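Local coordinates for protein pullulanase (Bacillus acidopullulyticus, PDB 2WAN) that hydrolyses the alpha-1,6-glucosidic linkages of pullulan, and probably of related branched starch glucans, as a debranching enzyme of the alpha-amylase superfamily, at residues Thr285-Val290 with Ala297-Pro302; Leu301-Leu306 with Tyr574-Asn579; Gln697-Gly702 with Val870-Asn875; Val709-Val714 with Leu842-Ser847. All coordinates share one frame; numbering follows the deposited sequence.

Contact 1 of 4, residues Thr285-Val290 with Ala297-Pro302; sequences THNLDV and AHNILP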
loop_
_atom_site.group_PDB
_atom_site.type_symbol
_atom_site.label_atom_id
_atom_site.label_comp_id
_atom_site.label_asym_id
_atom_site.label_seq_id
_atom_site.Cartn_x
_atom_site.Cartn_y
_atom_site.Cartn_z
ATOM N N THR A 285 8.866 -31.492 2.132
ATOM C CA THR A 285 8.781 -31.758 3.578
ATOM C C THR A 285 10.066 -32.381 4.156
ATOM O O THR A 285 10.201 -32.545 5.375
ATOM C CB THR A 285 7.556 -32.664 3.954
ATOM O OG1 THR A 285 7.773 -34.010 3.490
ATOM C CG2 THR A 285 6.236 -32.120 3.377
ATOM N N HIS A 286 11.017 -32.708 3.283
ATOM C CA HIS A 286 12.211 -33.446 3.688
ATOM C C HIS A 286 13.389 -32.538 4.034
ATOM O O HIS A 286 13.361 -31.326 3.778
ATOM C CB HIS A 286 12.605 -34.447 2.589
ATOM C CG HIS A 286 11.750 -35.679 2.547
ATOM N ND1 HIS A 286 10.597 -35.823 3.293
ATOM C CD2 HIS A 286 11.873 -36.819 1.826
ATOM C CE1 HIS A 286 10.055 -37.002 3.041
ATOM N NE2 HIS A 286 10.808 -37.625 2.153
ATOM N N ASN A 287 14.420 -33.133 4.632
ATOM C CA ASN A 287 15.649 -32.421 4.947
ATOM C C ASN A 287 16.590 -32.474 3.749
ATOM O O ASN A 287 17.254 -33.487 3.508
ATOM C CB ASN A 287 16.314 -33.033 6.180
ATOM C CG ASN A 287 17.498 -32.221 6.678
ATOM O OD1 ASN A 287 17.744 -31.096 6.234
ATOM N ND2 ASN A 287 18.236 -32.793 7.620
ATOM N N LEU A 288 16.634 -31.383 2.989
ATOM C CA LEU A 288 17.406 -31.354 1.746
ATOM C C LEU A 288 18.657 -30.511 1.941
ATOM O O LEU A 288 18.609 -29.452 2.574
ATOM C CB LEU A 288 16.551 -30.824 0.582
ATOM C CG LEU A 288 15.099 -31.319 0.434
ATOM C CD1 LEU A 288 14.330 -30.480 -0.572
ATOM C CD2 LEU A 288 15.020 -32.810 0.065
ATOM N N ASP A 289 19.779 -30.996 1.409
ATOM C CA ASP A 289 21.072 -30.327 1.557
ATOM C C ASP A 289 21.780 -30.190 0.219
ATOM O O ASP A 289 21.633 -31.041 -0.658
ATOM C CB ASP A 289 21.977 -31.093 2.526
ATOM C CG ASP A 289 21.950 -30.525 3.930
ATOM O OD1 ASP A 289 23.002 -30.565 4.602
ATOM O OD2 ASP A 289 20.886 -30.040 4.368
ATOM N N VAL A 290 22.540 -29.111 0.073
ATOM C CA VAL A 290 23.349 -28.896 -1.122
ATOM C C VAL A 290 24.790 -28.619 -0.710
ATOM O O VAL A 290 25.043 -28.003 0.323
ATOM C CB VAL A 290 22.779 -27.753 -2.027
ATOM C CG1 VAL A 290 22.785 -26.424 -1.297
ATOM C CG2 VAL A 290 23.549 -27.660 -3.354
ATOM N N ALA A 297 28.427 -27.590 3.241
ATOM C CA ALA A 297 27.042 -27.826 2.827
ATOM C C ALA A 297 26.038 -26.900 3.533
ATOM O O ALA A 297 26.331 -26.351 4.600
ATOM C CB ALA A 297 26.665 -29.295 3.063
ATOM N N HIS A 298 24.859 -26.739 2.929
ATOM C CA HIS A 298 23.776 -25.935 3.514
ATOM C C HIS A 298 22.417 -26.563 3.233
ATOM O O HIS A 298 22.208 -27.178 2.191
ATOM C CB HIS A 298 23.788 -24.504 2.956
ATOM C CG HIS A 298 23.086 -23.505 3.829
ATOM N ND1 HIS A 298 21.730 -23.269 3.755
ATOM C CD2 HIS A 298 23.556 -22.689 4.803
ATOM C CE1 HIS A 298 21.395 -22.347 4.641
ATOM N NE2 HIS A 298 22.485 -21.982 5.292
ATOM N N ASN A 299 21.488 -26.384 4.167
ATOM C CA ASN A 299 20.096 -26.753 3.942
ATOM C C ASN A 299 19.496 -25.998 2.756
ATOM O O ASN A 299 19.862 -24.841 2.505
ATOM C CB ASN A 299 19.278 -26.457 5.200
ATOM C CG ASN A 299 17.808 -26.798 5.031
ATOM O OD1 ASN A 299 17.428 -27.972 4.979
ATOM N ND2 ASN A 299 16.976 -25.770 4.940
ATOM N N ILE A 300 18.602 -26.666 2.033
ATOM C CA ILE A 300 17.835 -26.063 0.943
ATOM C C ILE A 300 16.416 -25.804 1.455
ATOM O O ILE A 300 15.648 -26.745 1.722
ATOM C CB ILE A 300 17.741 -26.984 -0.302
ATOM C CG1 ILE A 300 19.117 -27.526 -0.718
ATOM C CG2 ILE A 300 17.060 -26.261 -1.471
ATOM C CD1 ILE A 300 19.044 -28.665 -1.736
ATOM N N LEU A 301 16.068 -24.530 1.599
ATOM C CA LEU A 301 14.750 -24.167 2.109
ATOM C C LEU A 301 13.812 -23.995 0.939
ATOM O O LEU A 301 14.145 -23.291 -0.011
ATOM C CB LEU A 301 14.810 -22.874 2.923
ATOM C CG LEU A 301 13.527 -22.530 3.694
ATOM C CD1 LEU A 301 13.443 -23.348 4.980
ATOM C CD2 LEU A 301 13.523 -21.036 4.001
ATOM N N PRO A 302 12.635 -24.643 0.986
ATOM C CA PRO A 302 11.661 -24.416 -0.069
ATOM C C PRO A 302 11.223 -22.938 -0.099
ATOM O O PRO A 302 10.907 -22.370 0.949
ATOM C CB PRO A 302 10.494 -25.330 0.341
ATOM C CG PRO A 302 11.167 -26.423 1.152
ATOM C CD PRO A 302 12.188 -25.683 1.935
HETATM O O HOH W 1 15.190 -28.838 3.548
#
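Val290 and His298 form an antiparallel hydrogen-bonded pair in a beta hairpin: Val290 N donates to His298 O at 2.9 Å, and His298 N donates back to Val290 O at 2.9 Å. Next along the ladder, Asp289 and Asn299 are a non-hydrogen-bonded pair. A third backbone bond, Ile300 N to Leu288 O at 2.8 Å, is straight at its hydrogen (166°), although the donor stands about 40° out of the carbonyl plane. A water bridges Leu288 N and Ile300 O, accepting from the first and within donating distance of the second.

The apolar contacts centre on Ile300, whose long branch suits a span of two residues. With CG1 beside its own backbone N (chi1 -49°), Ile300 places CD1 4.0 Å from Leu288 CB and 3.9 Å from Val290 CB, crossing the valine at about a right angle.

Asp289 and Asn299 lie on the face opposite Val290, Asp289 OD2 approaching Asn299 CA at 3.4 Å. His298 shares the face of Val290; a 2.7 Å bond from ND1 to a lone pair of Asn299 O fixes its ring and is consistent with a proton on ND1. Three cross-strand backbone bonds hold the hairpin, with branched aliphatics packing together beside them.

Contact 2 of 4, residues Leu301-Leu306 with Tyr574-Asn579; sequences LPRNVL and YRTDSN. With GOL (glycerol), chain C.
Arg303 reaches across to Thr576, where NH1 donates to OG1 at 3.1 Å with an angle of 153° at the hydrogen; the hydroxyl lies only 15° out of the guanidinium plane. Arginine suits the place because its chain is long enough to span the gap: CG leaves anti to the backbone N (chi1 -176°), and a bend at chi3 turns the guanidinium along the threonine.

A glycerol, probably from the crystallisation liquor, fills in beside them. Its C1 sits over one guanidinium face, O3 accepts from Thr576 N at 2.9 Å, and O1 accepts from Asn304 ND2 at 3.0 Å. At the guanidinium edge a water takes a proton from Arg303 NH2 at 3.0 Å and hydrogen-bonds to Ser578 OG at 2.9 Å.

Farther out, Asp120 positions the group: its carboxylate makes a salt bridge with Arg303 NH2 and also accepts from Asn304 N. Tyr118 OH is a second partner of Thr576 OG1, and Glu595 also hydrogen-bonds to the glycerol.

This polar interdomain bridge ties the sheet containing strands 114-121 and 295-302 to the loop between the third strand and third helix of the (beta/alpha)8 barrel, where alpha-amylase relatives carry domain B.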
loop_
_atom_site.group_PDB
_atom_site.type_symbol
_atom_site.label_atom_id
_atom_site.label_comp_id
_atom_site.label_asym_id
_atom_site.label_seq_id
_atom_site.Cartn_x
_atom_site.Cartn_y
_atom_site.Cartn_z
ATOM N N LEU A 301 16.068 -24.530 1.599
ATOM C CA LEU A 301 14.750 -24.167 2.109
ATOM C C LEU A 301 13.812 -23.995 0.939
ATOM O O LEU A 301 14.145 -23.291 -0.011
ATOM C CB LEU A 301 14.810 -22.874 2.923
ATOM C CG LEU A 301 13.527 -22.530 3.694
ATOM C CD1 LEU A 301 13.443 -23.348 4.980
ATOM C CD2 LEU A 301 13.523 -21.036 4.001
ATOM N N PRO A 302 12.635 -24.643 0.986
ATOM C CA PRO A 302 11.661 -24.416 -0.069
ATOM C C PRO A 302 11.223 -22.938 -0.099
ATOM O O PRO A 302 10.907 -22.370 0.949
ATOM C CB PRO A 302 10.494 -25.330 0.341
ATOM C CG PRO A 302 11.167 -26.423 1.152
ATOM C CD PRO A 302 12.188 -25.683 1.935
ATOM N N ARG A 303 11.268 -22.320 -1.275
ATOM C CA ARG A 303 10.761 -20.950 -1.440
ATOM C C ARG A 303 9.800 -20.923 -2.627
ATOM O O ARG A 303 8.637 -21.270 -2.480
ATOM C CB ARG A 303 11.894 -19.910 -1.548
ATOM C CG ARG A 303 11.386 -18.444 -1.637
ATOM C CD ARG A 303 12.524 -17.418 -1.665
ATOM N NE ARG A 303 13.303 -17.485 -2.905
ATOM C CZ ARG A 303 14.134 -16.534 -3.333
ATOM N NH1 ARG A 303 14.305 -15.416 -2.638
ATOM N NH2 ARG A 303 14.806 -16.709 -4.470
ATOM N N ASN A 304 10.274 -20.577 -3.823
ATOM C CA ASN A 304 9.354 -20.342 -4.928
ATOM C C ASN A 304 8.770 -21.613 -5.524
ATOM O O ASN A 304 7.811 -21.557 -6.291
ATOM C CB ASN A 304 9.978 -19.447 -5.997
ATOM C CG ASN A 304 10.252 -18.041 -5.488
ATOM O OD1 ASN A 304 9.637 -17.597 -4.520
ATOM N ND2 ASN A 304 11.173 -17.336 -6.139
ATOM N N VAL A 305 9.312 -22.763 -5.117
ATOM C CA VAL A 305 8.680 -24.041 -5.455
ATOM C C VAL A 305 7.223 -24.087 -4.944
ATOM O O VAL A 305 6.345 -24.682 -5.581
ATOM C CB VAL A 305 9.500 -25.240 -4.936
ATOM C CG1 VAL A 305 9.565 -25.269 -3.395
ATOM C CG2 VAL A 305 8.934 -26.553 -5.491
ATOM N N LEU A 306 6.974 -23.425 -3.814
ATOM C CA LEU A 306 5.640 -23.432 -3.201
ATOM C C LEU A 306 4.615 -22.606 -3.980
ATOM O O LEU A 306 3.415 -22.688 -3.702
ATOM C CB LEU A 306 5.718 -22.983 -1.733
ATOM C CG LEU A 306 6.660 -23.783 -0.830
ATOM C CD1 LEU A 306 6.747 -23.145 0.566
ATOM C CD2 LEU A 306 6.232 -25.262 -0.731
ATOM N N TYR A 574 7.124 -13.777 3.389
ATOM C CA TYR A 574 7.933 -12.542 3.329
ATOM C C TYR A 574 8.829 -12.535 2.088
ATOM O O TYR A 574 9.113 -13.589 1.532
ATOM C CB TYR A 574 8.839 -12.457 4.551
ATOM C CG TYR A 574 8.068 -12.445 5.842
ATOM C CD1 TYR A 574 7.475 -11.269 6.299
ATOM C CD2 TYR A 574 7.886 -13.611 6.585
ATOM C CE1 TYR A 574 6.722 -11.249 7.476
ATOM C CE2 TYR A 574 7.145 -13.598 7.777
ATOM C CZ TYR A 574 6.570 -12.417 8.213
ATOM O OH TYR A 574 5.834 -12.371 9.382
ATOM N N ARG A 575 9.287 -11.351 1.675
ATOM C CA ARG A 575 10.233 -11.249 0.560
ATOM C C ARG A 575 11.670 -11.424 1.048
ATOM O O ARG A 575 12.083 -10.846 2.048
ATOM C CB ARG A 575 10.046 -9.943 -0.235
ATOM C CG ARG A 575 8.646 -9.816 -0.866
ATOM C CD ARG A 575 8.466 -8.544 -1.725
ATOM N NE ARG A 575 7.134 -8.571 -2.320
ATOM C CZ ARG A 575 6.202 -7.632 -2.181
ATOM N NH1 ARG A 575 6.454 -6.517 -1.501
ATOM N NH2 ARG A 575 5.013 -7.805 -2.760
ATOM N N THR A 576 12.423 -12.260 0.342
ATOM C CA THR A 576 13.835 -12.458 0.664
ATOM C C THR A 576 14.647 -12.278 -0.620
ATOM O O THR A 576 14.113 -12.437 -1.720
ATOM C CB THR A 576 14.113 -13.855 1.260
ATOM O OG1 THR A 576 13.701 -14.860 0.333
ATOM C CG2 THR A 576 13.372 -14.044 2.591
ATOM N N ASP A 577 15.925 -11.931 -0.464
ATOM C CA ASP A 577 16.815 -11.773 -1.611
ATOM C C ASP A 577 17.591 -13.061 -1.883
ATOM O O ASP A 577 17.345 -14.088 -1.252
ATOM C CB ASP A 577 17.755 -10.563 -1.437
ATOM C CG ASP A 577 18.638 -10.654 -0.196
ATOM O OD1 ASP A 577 18.969 -11.771 0.264
ATOM O OD2 ASP A 577 19.028 -9.587 0.323
ATOM N N SER A 578 18.537 -13.001 -2.819
ATOM C CA SER A 578 19.254 -14.202 -3.227
ATOM C C SER A 578 20.306 -14.656 -2.218
ATOM O O SER A 578 20.804 -15.794 -2.306
ATOM C CB SER A 578 19.828 -14.025 -4.635
ATOM O OG SER A 578 18.763 -13.958 -5.568
ATOM N N ASN A 579 20.630 -13.774 -1.271
ATOM C CA ASN A 579 21.485 -14.104 -0.129
ATOM C C ASN A 579 20.724 -14.804 0.989
ATOM O O ASN A 579 21.331 -15.326 1.925
ATOM C CB ASN A 579 22.165 -12.860 0.441
ATOM C CG ASN A 579 23.122 -12.211 -0.541
ATOM O OD1 ASN A 579 23.746 -12.885 -1.358
ATOM N ND2 ASN A 579 23.237 -10.890 -0.466
HETATM C C1 GOL C . 11.514 -13.791 -4.351
HETATM O O1 GOL C . 11.645 -14.407 -5.623
HETATM C C2 GOL C . 10.247 -14.306 -3.668
HETATM O O2 GOL C . 9.110 -14.020 -4.468
HETATM C C3 GOL C . 10.084 -13.650 -2.308
HETATM O O3 GOL C . 11.047 -14.103 -1.382
HETATM O O HOH W 2 16.043 -13.967 -4.664
#

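Contact 3 of 4, residues Gln697-Gly702 with Val870-Asn875; sequences QGFATG and VMYNPN
Phe699 lies in a tight turn, where Thr701 N bonds to Gly698 O at 3.0 Å, and it meets Pro874 just where strand 868-873 gives way to an Asx turn. That strand belongs to the C-terminal all-beta domain, so the contact packs a loop preceding helix 707-714 against the end of a sheet strand.

Phe699 has CG anti to its N (chi1 -177°), which carries the ring across to the strand. Pro874 lies over one face in a CH-pi contact, CG standing 4.0 Å from the ring centroid and 22° off the normal. Tyr872 instead approaches the ring edge, with CB 3.7 Å from Phe699 CE2; its own ring leads away, and its OH bonds to Thr769. A flat ring suits this buried site because it offers a face to proline and an edge to tyrosine. The backbone oxygen of Phe699 also stands close to the proline ring, 3.0 Å from Pro874 CB.

The bond from Asn875 N to Asn873 OD1 (3.1 Å) makes the Asx turn; Asn875 ND2 also donates to the same oxygen, holding the chain beyond the proline. A water bridges the two segments, donating to Pro874 O at 2.7 Å and to Ala700 O at 2.9 Å.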
loop_
_atom_site.group_PDB
_atom_site.type_symbol
_atom_site.label_atom_id
_atom_site.label_comp_id
_atom_site.label_asym_id
_atom_site.label_seq_id
_atom_site.Cartn_x
_atom_site.Cartn_y
_atom_site.Cartn_z
ATOM N N GLN A 697 7.642 26.833 2.282
ATOM C CA GLN A 697 6.285 27.327 2.059
ATOM C C GLN A 697 5.740 26.698 0.778
ATOM O O GLN A 697 6.489 26.119 -0.014
ATOM C CB GLN A 697 6.273 28.854 2.004
ATOM C CG GLN A 697 6.488 29.488 3.396
ATOM C CD GLN A 697 6.715 30.989 3.349
ATOM O OE1 GLN A 697 6.725 31.595 2.281
ATOM N NE2 GLN A 697 6.893 31.596 4.517
ATOM N N GLY A 698 4.425 26.792 0.598
ATOM C CA GLY A 698 3.757 26.336 -0.621
ATOM C C GLY A 698 2.734 27.374 -1.052
ATOM O O GLY A 698 2.739 28.521 -0.580
ATOM N N PHE A 699 1.831 26.969 -1.939
ATOM C CA PHE A 699 0.794 27.857 -2.472
ATOM C C PHE A 699 -0.002 28.582 -1.377
ATOM O O PHE A 699 -0.261 29.783 -1.475
ATOM C CB PHE A 699 -0.164 27.046 -3.371
ATOM C CG PHE A 699 -1.233 27.877 -4.023
ATOM C CD1 PHE A 699 -0.920 28.731 -5.073
ATOM C CD2 PHE A 699 -2.565 27.795 -3.591
ATOM C CE1 PHE A 699 -1.907 29.507 -5.675
ATOM C CE2 PHE A 699 -3.570 28.547 -4.210
ATOM C CZ PHE A 699 -3.230 29.409 -5.254
ATOM N N ALA A 700 -0.414 27.850 -0.342
ATOM C CA ALA A 700 -1.275 28.445 0.677
ATOM C C ALA A 700 -0.525 29.420 1.594
ATOM O O ALA A 700 -1.159 30.261 2.233
ATOM C CB ALA A 700 -1.971 27.353 1.517
ATOM N N THR A 701 0.807 29.303 1.634
ATOM C CA THR A 701 1.615 29.951 2.687
ATOM C C THR A 701 2.745 30.863 2.186
ATOM O O THR A 701 3.590 31.319 2.972
ATOM C CB THR A 701 2.228 28.909 3.636
ATOM O OG1 THR A 701 2.923 27.912 2.868
ATOM C CG2 THR A 701 1.134 28.260 4.494
ATOM N N GLY A 702 2.743 31.146 0.890
ATOM C CA GLY A 702 3.594 32.222 0.380
ATOM C C GLY A 702 4.529 31.905 -0.766
ATOM O O GLY A 702 5.086 32.830 -1.358
ATOM N N VAL A 870 -14.670 29.562 -8.740
ATOM C CA VAL A 870 -13.861 29.495 -7.521
ATOM C C VAL A 870 -12.535 30.211 -7.819
ATOM O O VAL A 870 -11.943 29.995 -8.875
ATOM C CB VAL A 870 -13.532 28.020 -7.129
ATOM C CG1 VAL A 870 -12.553 27.941 -5.940
ATOM C CG2 VAL A 870 -14.816 27.238 -6.814
ATOM N N MET A 871 -12.066 31.042 -6.885
ATOM C CA MET A 871 -10.721 31.640 -6.996
ATOM C C MET A 871 -9.979 31.575 -5.666
ATOM O O MET A 871 -10.519 32.004 -4.631
ATOM C CB MET A 871 -10.798 33.101 -7.471
ATOM C CG MET A 871 -9.420 33.772 -7.524
ATOM S SD MET A 871 -9.558 35.350 -8.367
ATOM C CE MET A 871 -8.083 36.170 -7.740
ATOM N N TYR A 872 -8.757 31.040 -5.703
ATOM C CA TYR A 872 -7.877 30.998 -4.535
ATOM C C TYR A 872 -6.941 32.189 -4.612
ATOM O O TYR A 872 -6.243 32.357 -5.619
ATOM C CB TYR A 872 -7.036 29.717 -4.511
ATOM C CG TYR A 872 -7.796 28.431 -4.754
ATOM C CD1 TYR A 872 -8.887 28.074 -3.970
ATOM C CD2 TYR A 872 -7.381 27.555 -5.747
ATOM C CE1 TYR A 872 -9.581 26.859 -4.206
ATOM C CE2 TYR A 872 -8.063 26.361 -5.995
ATOM C CZ TYR A 872 -9.155 26.029 -5.222
ATOM O OH TYR A 872 -9.805 24.844 -5.475
ATOM N N ASN A 873 -6.942 33.011 -3.569
ATOM C CA ASN A 873 -6.001 34.139 -3.448
ATOM C C ASN A 873 -5.100 34.004 -2.218
ATOM O O ASN A 873 -5.490 34.443 -1.133
ATOM C CB ASN A 873 -6.727 35.482 -3.377
ATOM C CG ASN A 873 -5.748 36.636 -3.209
ATOM O OD1 ASN A 873 -4.598 36.510 -3.608
ATOM N ND2 ASN A 873 -6.181 37.719 -2.597
ATOM N N PRO A 874 -3.894 33.426 -2.387
ATOM C CA PRO A 874 -2.970 33.244 -1.260
ATOM C C PRO A 874 -2.188 34.497 -0.885
ATOM O O PRO A 874 -1.485 34.503 0.127
ATOM C CB PRO A 874 -1.998 32.190 -1.781
ATOM C CG PRO A 874 -1.993 32.389 -3.259
ATOM C CD PRO A 874 -3.404 32.756 -3.607
ATOM N N ASN A 875 -2.313 35.536 -1.695
ATOM C CA ASN A 875 -1.512 36.745 -1.521
ATOM C C ASN A 875 -1.981 37.623 -0.376
ATOM O O ASN A 875 -3.137 37.563 0.044
ATOM C CB ASN A 875 -1.487 37.515 -2.833
ATOM C CG ASN A 875 -0.988 36.670 -3.964
ATOM O OD1 ASN A 875 0.188 36.297 -3.997
ATOM N ND2 ASN A 875 -1.889 36.313 -4.883
HETATM O O HOH W 3 -0.277 32.982 2.007
#

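Contact 4 of 4, residues Val709-Val714 with Leu842-Ser847; sequences VIKNGV and LTFLES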
loop_
_atom_site.group_PDB
_atom_site.type_symbol
_atom_site.label_atom_id
_atom_site.label_comp_id
_atom_site.label_asym_id
_atom_site.label_seq_id
_atom_site.Cartn_x
_atom_site.Cartn_y
_atom_site.Cartn_z
ATOM N N VAL A 709 1.128 23.384 -10.394
ATOM C CA VAL A 709 0.904 22.208 -9.544
ATOM C C VAL A 709 -0.545 22.230 -9.022
ATOM O O VAL A 709 -1.272 21.221 -9.065
ATOM C CB VAL A 709 1.918 22.159 -8.379
ATOM C CG1 VAL A 709 1.477 21.196 -7.307
ATOM C CG2 VAL A 709 3.297 21.744 -8.902
ATOM N N ILE A 710 -0.977 23.393 -8.561
ATOM C CA ILE A 710 -2.347 23.521 -8.027
ATOM C C ILE A 710 -3.398 23.311 -9.113
ATOM O O ILE A 710 -4.416 22.644 -8.884
ATOM C CB ILE A 710 -2.550 24.885 -7.301
ATOM C CG1 ILE A 710 -1.611 25.009 -6.080
ATOM C CG2 ILE A 710 -4.014 25.081 -6.883
ATOM C CD1 ILE A 710 -1.685 23.849 -5.045
ATOM N N LYS A 711 -3.177 23.892 -10.292
ATOM C CA LYS A 711 -4.100 23.657 -11.405
ATOM C C LYS A 711 -4.229 22.161 -11.714
ATOM O O LYS A 711 -5.328 21.660 -11.953
ATOM C CB LYS A 711 -3.641 24.429 -12.647
ATOM C CG LYS A 711 -3.883 25.943 -12.513
ATOM C CD LYS A 711 -3.229 26.724 -13.647
ATOM C CE LYS A 711 -4.042 26.709 -14.915
ATOM N NZ LYS A 711 -3.598 27.840 -15.792
ATOM N N ASN A 712 -3.106 21.451 -11.718
ATOM C CA ASN A 712 -3.140 20.019 -11.989
ATOM C C ASN A 712 -3.909 19.233 -10.927
ATOM O O ASN A 712 -4.590 18.258 -11.255
ATOM C CB ASN A 712 -1.732 19.465 -12.171
ATOM C CG ASN A 712 -1.256 19.582 -13.589
ATOM O OD1 ASN A 712 -1.685 18.828 -14.462
ATOM N ND2 ASN A 712 -0.375 20.549 -13.841
ATOM N N GLY A 713 -3.806 19.671 -9.672
ATOM C CA GLY A 713 -4.619 19.094 -8.589
ATOM C C GLY A 713 -6.103 19.440 -8.680
ATOM O O GLY A 713 -6.957 18.599 -8.382
ATOM N N VAL A 714 -6.417 20.674 -9.082
ATOM C CA VAL A 714 -7.822 21.116 -9.219
ATOM C C VAL A 714 -8.591 20.213 -10.203
ATOM O O VAL A 714 -9.753 19.883 -9.977
ATOM C CB VAL A 714 -7.917 22.620 -9.667
ATOM C CG1 VAL A 714 -9.271 22.914 -10.305
ATOM C CG2 VAL A 714 -7.646 23.572 -8.493
ATOM N N LEU A 842 -14.907 22.174 -16.946
ATOM C CA LEU A 842 -14.026 23.018 -16.117
ATOM C C LEU A 842 -13.058 23.802 -16.997
ATOM O O LEU A 842 -12.327 23.231 -17.819
ATOM C CB LEU A 842 -13.268 22.172 -15.073
ATOM C CG LEU A 842 -12.424 22.883 -13.986
ATOM C CD1 LEU A 842 -12.148 21.937 -12.795
ATOM C CD2 LEU A 842 -11.091 23.425 -14.517
ATOM N N THR A 843 -13.060 25.119 -16.810
ATOM C CA THR A 843 -12.174 26.020 -17.536
ATOM C C THR A 843 -11.445 26.930 -16.535
ATOM O O THR A 843 -12.092 27.499 -15.655
ATOM C CB THR A 843 -12.999 26.875 -18.539
ATOM O OG1 THR A 843 -13.754 26.014 -19.409
ATOM C CG2 THR A 843 -12.100 27.786 -19.377
ATOM N N PHE A 844 -10.133 27.093 -16.692
ATOM C CA PHE A 844 -9.415 28.098 -15.913
ATOM C C PHE A 844 -9.626 29.488 -16.513
ATOM O O PHE A 844 -9.639 29.643 -17.737
ATOM C CB PHE A 844 -7.926 27.740 -15.821
ATOM C CG PHE A 844 -7.662 26.558 -14.940
ATOM C CD1 PHE A 844 -7.721 26.696 -13.553
ATOM C CD2 PHE A 844 -7.411 25.301 -15.491
ATOM C CE1 PHE A 844 -7.521 25.614 -12.713
ATOM C CE2 PHE A 844 -7.198 24.179 -14.657
ATOM C CZ PHE A 844 -7.246 24.331 -13.261
ATOM N N LEU A 845 -9.818 30.471 -15.634
ATOM C CA LEU A 845 -10.046 31.863 -16.022
ATOM C C LEU A 845 -8.773 32.665 -15.817
ATOM O O LEU A 845 -8.031 32.442 -14.843
ATOM C CB LEU A 845 -11.175 32.470 -15.187
ATOM C CG LEU A 845 -12.554 31.783 -15.201
ATOM C CD1 LEU A 845 -13.568 32.512 -14.320
ATOM C CD2 LEU A 845 -13.092 31.659 -16.635
ATOM N N GLU A 846 -8.522 33.632 -16.705
ATOM C CA GLU A 846 -7.364 34.518 -16.533
ATOM C C GLU A 846 -7.485 35.254 -15.207
ATOM O O GLU A 846 -8.544 35.802 -14.884
ATOM C CB GLU A 846 -7.257 35.517 -17.704
ATOM C CG GLU A 846 -6.086 36.500 -17.590
ATOM C CD GLU A 846 -4.750 35.918 -18.016
ATOM O OE1 GLU A 846 -4.734 34.860 -18.688
ATOM O OE2 GLU A 846 -3.711 36.536 -17.682
ATOM N N SER A 847 -6.415 35.223 -14.417
ATOM C CA SER A 847 -6.430 35.882 -13.103
ATOM C C SER A 847 -5.034 36.444 -12.782
ATOM O O SER A 847 -4.064 36.124 -13.476
ATOM C CB SER A 847 -6.906 34.891 -12.022
ATOM O OG SER A 847 -5.966 33.841 -11.846
#
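Lys711 lies across Phe844, its aliphatic chain laid over one face of the ring, and this stack is the tightly packed part of the contact. CE makes the CH-pi contact, 3.7 Å from the ring centroid and 16° off the normal. Nearer the helix, Lys711 CB also meets Phe844 CZ, and the backbone joins in, with Lys711 O 3.5 Å from Phe844 CZ. The bend at chi3 (80°) brings CE back over the ring, a task that the long, flexible lysine chain performs well.

Val714 and Leu842 form a patch that is more buried but less close. Val714 CG1, anti to its backbone N (chi1 158°), touches Leu842 CD1 at 3.9 Å and Phe844 CZ at 3.9 Å. Leu842 also places CD2 over the ring face opposite Lys711, 4.0 Å above its plane, so that the phenyl is sandwiched between a methylene and a methyl group. Branched aliphatics fit here because their methyl groups can meet the ring and each other at once.

The loose part is the ammonium end of the partly exposed Lys711, displaced from the ring centre: NZ is 4.8 Å from the centroid of the Phe844 ring, an off-centre cation-pi contact. An acetate, probably from the crystallisation liquor, lies about 4 Å from the lysine side chain.

The 709-714 segment of helix 707-714 runs nearly antiparallel to strand 842-844, their local axes 10.8 Å apart at closest approach. Strand 852-856 pairs with 842-844 and supplies Val852 and Phe854 beside Phe844, while Val714 also packs on Phe854.

Along the chain, contacts 1 and 2 come in direct succession, sharing Leu301 and Pro302 on strand 295-302, with centres 13 Å apart. The strand that closes the hairpin of contact 1 therefore leads into the bridge of contact 2, joining its sheet to the catalytic barrel region. Contacts 3 and 4 lie on the opposite side of the chain's centre, about 49 to 63 Å away between centres. They too are 13 Å apart and touch, through Phe699 on Ile710 and Tyr872 on Val714. Segments 697-702 and 709-714 both lie between the sixth and seventh barrel strands (677-679 and 728-730) and pack onto the C-terminal beta sheet. Contacts 2, 3 and 4 are thus junctions, while contact 1 is internal to its sheet.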